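Local coordinates for protein AP endonuclease, family 2 (Brucella melitensis biovar Abortus, PDB 3NGF) that probably interconverts hydroxypyruvate and tartronate semialdehyde as a manganese-binding hydroxypyruvate isomerase built on a TIM barrel of the AP endonuclease 2 family, at residues F42-D47 with G72-G77; R79-I84 with Q89-N94. All coordinates share one frame; numbering follows the deposited sequence. Where two conformers were deposited one is given.

Following the chain from its N terminus, strand 39-41 runs out into the loop 42-47, and after helix 50-59 and strand 63-68 the chain enters the long loop that carries 72-77. Interaction 1 joins these two successive beta-alpha loops and so closes a loop containing one helix and one strand of the barrel. Interaction 2 follows in series, without nesting or crossing: 79-84, later in the same long loop, folds against 89-94, the early part of helix 88-104. The two contacts touch where Arg79 NH1 lies 3.1 Å from Trp74 O, a probable hydrogen bond. Together they connect the loop 42-47, the long loop and helix 88-104.

Interaction 1 of 2, residues F42-D47 with G72-G77; sequences FLFPYD and GDWAAG
Phe44 and Trp74 form an offset edge-to-face aromatic pair between two neighbouring beta-alpha loops of the TIM barrel, near the surface of the protein. The edge of the phenyl ring is directed at one face of the indole: Phe44 CZ comes within 3.6 Å of Trp74 CZ3, and Phe44 CE2 lies over the same face, toward its rim. The planes are inclined at 65°. A chi1 of -168° places Trp74 CG opposite the backbone N and carries the benzo part of the indole toward Phe44. No hydrogen bond crosses the contact; it rests on the two rings.

The backbone from Trp74 to Gly77 forms a type I turn, closed by the bond from Gly77 N to Trp74 O at 2.8 Å. Loops that follow the strands of a TIM barrel sit at its active-site end. The Trp74 side chain is about 8 Å from that of Glu247, a manganese ligand and predicted proton donor/acceptor, and a glycerol, probably from crystallisation, lies about 4 Å from the Phe44 side chain; the pair therefore probably lines the margin of the pocket. Trp74 also makes a cation-pi contact with Arg79. Phe44 packs on Asn68 at the end of strand 63-68 and on Pro71, while Tyr46 reaches helix 88-104.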
ATOM      1  N   PHE A  42       6.527   0.900  -3.852  1.00  9.54           N
ATOM      2  CA  PHE A  42       6.436  -0.093  -4.915  1.00  9.92           C
ATOM      3  C   PHE A  42       5.983  -1.391  -4.277  1.00 11.96           C
ATOM      4  O   PHE A  42       5.887  -1.451  -3.057  1.00 13.54           O
ATOM      5  CB  PHE A  42       7.763  -0.273  -5.712  1.00 10.31           C
ATOM      6  CG  PHE A  42       8.994  -0.285  -4.854  1.00 11.06           C
ATOM      7  CD1 PHE A  42       9.272  -1.374  -4.041  1.00 15.55           C
ATOM      8  CD2 PHE A  42       9.857   0.790  -4.844  1.00 11.42           C
ATOM      9  CE1 PHE A  42      10.420  -1.386  -3.222  1.00 17.52           C
ATOM     10  CE2 PHE A  42      11.001   0.775  -4.041  1.00 11.97           C
ATOM     11  CZ  PHE A  42      11.283  -0.287  -3.251  1.00 13.47           C
ATOM     12  N   LEU A  43       5.668  -2.418  -5.060  1.00 14.13           N
ATOM     13  CA  LEU A  43       5.152  -3.647  -4.463  1.00 15.13           C
ATOM     14  C   LEU A  43       6.261  -4.487  -3.842  1.00 13.99           C
ATOM     15  O   LEU A  43       6.295  -4.682  -2.615  1.00 13.13           O
ATOM     16  CB  LEU A  43       4.352  -4.447  -5.496  1.00 16.04           C
ATOM     17  CG  LEU A  43       2.951  -3.867  -5.672  1.00 20.17           C
ATOM     18  CD1 LEU A  43       2.993  -2.609  -6.464  1.00 23.39           C
ATOM     19  CD2 LEU A  43       1.984  -4.890  -6.294  1.00 23.00           C
ATOM     20  N   PHE A  44       7.197  -4.944  -4.671  1.00 13.83           N
ATOM     21  CA  PHE A  44       8.180  -5.945  -4.237  1.00 15.07           C
ATOM     22  C   PHE A  44       9.613  -5.589  -4.587  1.00 16.14           C
ATOM     23  O   PHE A  44       9.944  -5.449  -5.761  1.00 18.58           O
ATOM     24  CB  PHE A  44       7.834  -7.333  -4.814  1.00 15.98           C
ATOM     25  CG  PHE A  44       6.382  -7.717  -4.673  1.00 15.61           C
ATOM     26  CD1 PHE A  44       5.825  -7.986  -3.428  1.00 16.00           C
ATOM     27  CD2 PHE A  44       5.561  -7.817  -5.791  1.00 19.16           C
ATOM     28  CE1 PHE A  44       4.485  -8.353  -3.294  1.00 15.88           C
ATOM     29  CE2 PHE A  44       4.224  -8.165  -5.655  1.00 18.88           C
ATOM     30  CZ  PHE A  44       3.687  -8.439  -4.408  1.00 18.00           C
ATOM     31  N   PRO A  45      10.480  -5.460  -3.574  1.00 15.44           N
ATOM     32  CA  PRO A  45      11.902  -5.208  -3.834  1.00 15.34           C
ATOM     33  C   PRO A  45      12.766  -6.471  -3.949  1.00 15.46           C
ATOM     34  O   PRO A  45      13.983  -6.364  -4.150  1.00 16.20           O
ATOM     35  CB  PRO A  45      12.321  -4.446  -2.594  1.00 15.21           C
ATOM     36  CG  PRO A  45      11.484  -5.044  -1.525  1.00 15.60           C
ATOM     37  CD  PRO A  45      10.160  -5.358  -2.143  1.00 15.15           C
ATOM     38  N   TYR A  46      12.157  -7.651  -3.839  1.00 15.50           N
ATOM     39  CA  TYR A  46      12.895  -8.863  -3.483  1.00 15.64           C
ATOM     40  C   TYR A  46      13.770  -9.416  -4.602  1.00 17.48           C
ATOM     41  O   TYR A  46      14.646 -10.248  -4.324  1.00 17.92           O
ATOM     42  CB  TYR A  46      11.947  -9.939  -2.910  1.00 16.02           C
ATOM     43  CG  TYR A  46      11.140  -9.370  -1.764  1.00 14.45           C
ATOM     44  CD1 TYR A  46      11.761  -8.990  -0.587  1.00 13.40           C
ATOM     45  CD2 TYR A  46       9.786  -9.126  -1.884  1.00 11.20           C
ATOM     46  CE1 TYR A  46      11.079  -8.426   0.432  1.00 12.02           C
ATOM     47  CE2 TYR A  46       9.083  -8.561  -0.857  1.00 10.31           C
ATOM     48  CZ  TYR A  46       9.729  -8.187   0.298  1.00 12.80           C
ATOM     49  OH  TYR A  46       9.039  -7.604   1.345  1.00 14.11           O
ATOM     50  N   ASP A  47      13.547  -8.971  -5.850  1.00 18.07           N
ATOM     51  CA  ASP A  47      14.410  -9.374  -6.973  1.00 20.26           C
ATOM     52  C   ASP A  47      15.637  -8.469  -7.122  1.00 19.87           C
ATOM     53  O   ASP A  47      16.441  -8.673  -8.044  1.00 19.38           O
ATOM     54  CB  ASP A  47      13.628  -9.452  -8.298  1.00 21.66           C
ATOM     55  CG  ASP A  47      14.287 -10.405  -9.337  1.00 27.55           C
ATOM     56  OD1 ASP A  47      14.754 -11.530  -8.979  1.00 28.14           O
ATOM     57  OD2 ASP A  47      14.320 -10.029 -10.537  1.00 32.30           O
ATOM     58  N   GLY A  72       4.197 -14.888  -1.946  1.00 15.11           N
ATOM     59  CA  GLY A  72       4.145 -16.288  -2.402  1.00 17.19           C
ATOM     60  C   GLY A  72       4.476 -16.369  -3.885  1.00 18.59           C
ATOM     61  O   GLY A  72       5.226 -15.548  -4.393  1.00 19.10           O
ATOM     62  N   ASP A  73       3.906 -17.345  -4.578  1.00 20.55           N
ATOM     63  CA  ASP A  73       4.191 -17.575  -5.997  1.00 22.46           C
ATOM     64  C   ASP A  73       3.273 -16.711  -6.875  1.00 22.50           C
ATOM     65  O   ASP A  73       2.209 -17.157  -7.283  1.00 22.73           O
ATOM     66  CB  ASP A  73       3.988 -19.063  -6.315  1.00 23.09           C
ATOM     67  CG  ASP A  73       4.493 -19.470  -7.687  1.00 26.90           C
ATOM     68  OD1 ASP A  73       4.861 -18.603  -8.518  1.00 26.35           O
ATOM     69  OD2 ASP A  73       4.512 -20.705  -7.929  1.00 30.07           O
ATOM     70  N   TRP A  74       3.696 -15.483  -7.149  1.00 23.78           N
ATOM     71  CA  TRP A  74       2.885 -14.509  -7.916  1.00 24.89           C
ATOM     72  C   TRP A  74       2.555 -14.995  -9.324  1.00 26.62           C
ATOM     73  O   TRP A  74       1.398 -14.914  -9.773  1.00 27.28           O
ATOM     74  CB  TRP A  74       3.601 -13.171  -8.003  1.00 24.76           C
ATOM     75  CG  TRP A  74       2.720 -12.045  -8.527  1.00 27.36           C
ATOM     76  CD1 TRP A  74       2.528 -11.694  -9.838  1.00 30.41           C
ATOM     77  CD2 TRP A  74       1.915 -11.145  -7.751  1.00 27.59           C
ATOM     78  NE1 TRP A  74       1.660 -10.629  -9.921  1.00 30.67           N
ATOM     79  CE2 TRP A  74       1.268 -10.274  -8.660  1.00 28.99           C
ATOM     80  CE3 TRP A  74       1.669 -10.997  -6.383  1.00 25.18           C
ATOM     81  CZ2 TRP A  74       0.390  -9.268  -8.240  1.00 29.42           C
ATOM     82  CZ3 TRP A  74       0.813  -9.991  -5.967  1.00 25.63           C
ATOM     83  CH2 TRP A  74       0.186  -9.133  -6.890  1.00 27.82           C
ATOM     84  N   ALA A  75       3.578 -15.496 -10.013  1.00 27.57           N
ATOM     85  CA  ALA A  75       3.414 -16.084 -11.344  1.00 29.68           C
ATOM     86  C   ALA A  75       2.337 -17.167 -11.363  1.00 30.52           C
ATOM     87  O   ALA A  75       1.612 -17.293 -12.350  1.00 32.20           O
ATOM     88  CB  ALA A  75       4.748 -16.644 -11.852  1.00 30.30           C
ATOM     89  N   ALA A  76       2.212 -17.941 -10.282  1.00 30.28           N
ATOM     90  CA  ALA A  76       1.172 -18.979 -10.202  1.00 30.95           C
ATOM     91  C   ALA A  76      -0.194 -18.465  -9.721  1.00 30.31           C
ATOM     92  O   ALA A  76      -1.099 -19.265  -9.479  1.00 31.38           O
ATOM     93  CB  ALA A  76       1.634 -20.134  -9.319  1.00 31.53           C
ATOM     94  N   GLY A  77      -0.346 -17.146  -9.584  1.00 28.90           N
ATOM     95  CA  GLY A  77      -1.622 -16.551  -9.165  1.00 27.31           C
ATOM     96  C   GLY A  77      -1.768 -16.251  -7.674  1.00 25.01           C
ATOM     97  O   GLY A  77      -2.830 -15.797  -7.240  1.00 24.92           O
TER

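Interaction 2 of 2, residues R79-I84 with Q89-N94; sequences RGMAAI and QEFRDN
Met81 and Ala82 pack against one side of helix 88-104, a buried contact without hydrogen bonds between the segments. Its apolar part centres on Phe91. Met81 CG lies near the plane of the Phe91 ring, at its edge, and is 4.0 Å from Phe91 CB, while Ala82 CB approaches Phe91 CE1 at 3.7 Å. A chi1 near 180° swings the Phe91 ring out from the helix toward Ala82.

The thioether of Met81, deposited in two conformers, meets polar side chains. In the conformer described, Met81 SD and Met81 CE lie beside the Glu90 carboxylate and Met81 CE also nears Asn94 ND2, but how close they come is doubtful. Glu90 extends across the methionine at about a right angle; its OE2 is turned to Met81, while Glu90 OE1 forms a salt bridge with Arg87 NE that probably helps to position the carboxylate.

Ile84 N to Met81 O, 3.0 Å, closes a type I turn. The end of the loop after strand 63-68 thus folds back on the first turns of the helix it leads into, within one beta-alpha unit of the barrel. Backbone bonds join Ala82 to Met113 and Ala83 to Ser114, after strand 109-111. Helix 122-140 adjoins the pair, Phe133 touching Ala82 and Asn132 touching Phe91.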
ATOM      1  N   ARG A  79      -1.582 -14.261  -4.216  1.00 17.43           N
ATOM      2  CA  ARG A  79      -1.714 -12.845  -3.866  1.00 17.13           C
ATOM      3  C   ARG A  79      -1.619 -12.683  -2.350  1.00 14.75           C
ATOM      4  O   ARG A  79      -2.444 -12.023  -1.718  1.00 15.35           O
ATOM      5  CB  ARG A  79      -3.044 -12.305  -4.396  1.00 17.53           C
ATOM      6  CG  ARG A  79      -3.201 -12.486  -5.897  1.00 21.33           C
ATOM      7  CD  ARG A  79      -2.266 -11.529  -6.623  1.00 22.00           C
ATOM      8  NE  ARG A  79      -2.406 -11.572  -8.080  1.00 25.01           N
ATOM      9  CZ  ARG A  79      -1.677 -12.326  -8.909  1.00 29.38           C
ATOM     10  NH1 ARG A  79      -0.730 -13.157  -8.454  1.00 29.75           N
ATOM     11  NH2 ARG A  79      -1.906 -12.268 -10.221  1.00 32.02           N
ATOM     12  N   GLY A  80      -0.586 -13.280  -1.761  1.00 13.86           N
ATOM     13  CA  GLY A  80      -0.389 -13.222  -0.306  1.00 11.89           C
ATOM     14  C   GLY A  80      -0.829 -14.509   0.371  1.00 12.42           C
ATOM     15  O   GLY A  80      -1.478 -15.340  -0.239  1.00 13.22           O
ATOM     16  N   MET A  81      -0.468 -14.670   1.638  0.50 12.09           N
ATOM     17  CA  MET A  81      -0.876 -15.865   2.383  0.50 13.03           C
ATOM     18  C   MET A  81      -1.280 -15.598   3.829  0.50 12.92           C
ATOM     19  O   MET A  81      -1.549 -16.552   4.575  0.50 13.40           O
ATOM     20  CB  MET A  81       0.263 -16.863   2.376  0.50 13.57           C
ATOM     21  CG  MET A  81       1.427 -16.400   3.211  0.50 13.14           C
ATOM     22  SD  MET A  81       2.923 -17.183   2.636  0.50 13.68           S
ATOM     23  CE  MET A  81       3.163 -16.380   1.048  0.50 11.85           C
ATOM     24  N   ALA A  82      -1.358 -14.329   4.232  1.00 12.28           N
ATOM     25  CA  ALA A  82      -1.661 -13.992   5.653  1.00 12.66           C
ATOM     26  C   ALA A  82      -2.945 -14.646   6.166  1.00 13.04           C
ATOM     27  O   ALA A  82      -3.021 -14.993   7.341  1.00 13.21           O
ATOM     28  CB  ALA A  82      -1.725 -12.492   5.901  1.00 11.92           C
ATOM     29  N   ALA A  83      -3.925 -14.865   5.284  1.00 13.94           N
ATOM     30  CA  ALA A  83      -5.214 -15.451   5.697  1.00 14.96           C
ATOM     31  C   ALA A  83      -5.389 -16.916   5.300  1.00 15.61           C
ATOM     32  O   ALA A  83      -6.509 -17.404   5.302  1.00 16.76           O
ATOM     33  CB  ALA A  83      -6.405 -14.611   5.141  1.00 15.15           C
ATOM     34  N   ILE A  84      -4.309 -17.616   4.954  1.00 15.03           N
ATOM     35  CA  ILE A  84      -4.424 -19.003   4.476  1.00 15.72           C
ATOM     36  C   ILE A  84      -3.873 -19.985   5.499  1.00 16.46           C
ATOM     37  O   ILE A  84      -2.657 -20.100   5.686  1.00 16.23           O
ATOM     38  CB  ILE A  84      -3.724 -19.191   3.116  1.00 15.39           C
ATOM     39  CG1 ILE A  84      -4.399 -18.302   2.052  1.00 15.98           C
ATOM     40  CG2 ILE A  84      -3.772 -20.639   2.672  1.00 16.43           C
ATOM     41  CD1 ILE A  84      -3.792 -18.418   0.638  1.00 17.30           C
ATOM     42  N   GLN A  89       4.199 -20.774   8.907  1.00 15.15           N
ATOM     43  CA  GLN A  89       5.663 -20.733   9.016  1.00 15.46           C
ATOM     44  C   GLN A  89       6.219 -19.977   7.817  1.00 14.17           C
ATOM     45  O   GLN A  89       7.123 -19.156   7.955  1.00 13.51           O
ATOM     46  CB  GLN A  89       6.279 -22.122   9.090  1.00 16.12           C
ATOM     47  CG  GLN A  89       7.758 -22.091   9.351  1.00 17.22           C
ATOM     48  CD  GLN A  89       8.115 -21.615  10.746  1.00 19.69           C
ATOM     49  OE1 GLN A  89       7.822 -22.292  11.725  1.00 19.89           O
ATOM     50  NE2 GLN A  89       8.777 -20.455  10.839  1.00 17.96           N
ATOM     51  N   GLU A  90       5.652 -20.241   6.647  1.00 14.37           N
ATOM     52  CA  GLU A  90       5.996 -19.496   5.436  1.00 14.24           C
ATOM     53  C   GLU A  90       5.785 -17.986   5.606  1.00 13.39           C
ATOM     54  O   GLU A  90       6.676 -17.175   5.326  1.00 13.24           O
ATOM     55  CB  GLU A  90       5.158 -20.006   4.266  1.00 14.52           C
ATOM     56  CG  GLU A  90       5.540 -19.407   2.930  1.00 16.38           C
ATOM     57  CD  GLU A  90       4.616 -19.860   1.805  1.00 21.66           C
ATOM     58  OE1 GLU A  90       3.801 -20.808   2.033  1.00 19.95           O
ATOM     59  OE2 GLU A  90       4.738 -19.285   0.695  1.00 19.89           O
ATOM     60  N   PHE A  91       4.613 -17.603   6.097  1.00 12.80           N
ATOM     61  CA  PHE A  91       4.351 -16.203   6.378  1.00 11.65           C
ATOM     62  C   PHE A  91       5.382 -15.597   7.357  1.00 11.12           C
ATOM     63  O   PHE A  91       5.906 -14.489   7.113  1.00 10.17           O
ATOM     64  CB  PHE A  91       2.930 -15.987   6.908  1.00 10.88           C
ATOM     65  CG  PHE A  91       2.632 -14.536   7.183  1.00 10.82           C
ATOM     66  CD1 PHE A  91       2.170 -13.699   6.168  1.00 11.42           C
ATOM     67  CD2 PHE A  91       2.882 -13.998   8.439  1.00 11.64           C
ATOM     68  CE1 PHE A  91       1.945 -12.326   6.421  1.00 11.36           C
ATOM     69  CE2 PHE A  91       2.669 -12.671   8.708  1.00 11.16           C
ATOM     70  CZ  PHE A  91       2.204 -11.821   7.684  1.00 11.39           C
ATOM     71  N   ARG A  92       5.668 -16.321   8.432  1.00 11.40           N
ATOM     72  CA  ARG A  92       6.639 -15.896   9.450  1.00 12.23           C
ATOM     73  C   ARG A  92       8.046 -15.724   8.887  1.00 13.26           C
ATOM     74  O   ARG A  92       8.720 -14.706   9.149  1.00 13.98           O
ATOM     75  CB  ARG A  92       6.663 -16.863  10.628  1.00 12.67           C
ATOM     76  CG  ARG A  92       5.351 -16.831  11.424  1.00 13.51           C
ATOM     77  CD  ARG A  92       5.260 -17.932  12.519  1.00 14.67           C
ATOM     78  NE  ARG A  92       4.082 -17.656  13.331  1.00 14.55           N
ATOM     79  CZ  ARG A  92       4.034 -17.565  14.651  1.00 13.16           C
ATOM     80  NH1 ARG A  92       5.102 -17.831  15.409  1.00 14.60           N
ATOM     81  NH2 ARG A  92       2.881 -17.234  15.221  1.00 15.93           N
ATOM     82  N   ASP A  93       8.465 -16.678   8.076  1.00 13.73           N
ATOM     83  CA  ASP A  93       9.755 -16.569   7.411  1.00 15.02           C
ATOM     84  C   ASP A  93       9.794 -15.362   6.463  1.00 13.86           C
ATOM     85  O   ASP A  93      10.807 -14.682   6.353  1.00 14.56           O
ATOM     86  CB  ASP A  93      10.093 -17.853   6.659  1.00 15.58           C
ATOM     87  CG  ASP A  93      10.328 -19.019   7.579  1.00 18.03           C
ATOM     88  OD1 ASP A  93      10.567 -18.814   8.795  1.00 20.35           O
ATOM     89  OD2 ASP A  93      10.289 -20.147   7.067  1.00 19.41           O
ATOM     90  N   ASN A  94       8.673 -15.075   5.816  1.00 13.26           N
ATOM     91  CA  ASN A  94       8.577 -13.916   4.903  1.00 12.28           C
ATOM     92  C   ASN A  94       8.617 -12.582   5.644  1.00 12.47           C
ATOM     93  O   ASN A  94       9.064 -11.550   5.104  1.00 11.20           O
ATOM     94  CB  ASN A  94       7.311 -14.045   4.056  1.00 11.88           C
ATOM     95  CG  ASN A  94       7.457 -15.071   2.923  1.00 11.90           C
ATOM     96  OD1 ASN A  94       8.566 -15.459   2.552  1.00 14.94           O
ATOM     97  ND2 ASN A  94       6.323 -15.462   2.326  1.00 11.94           N
TER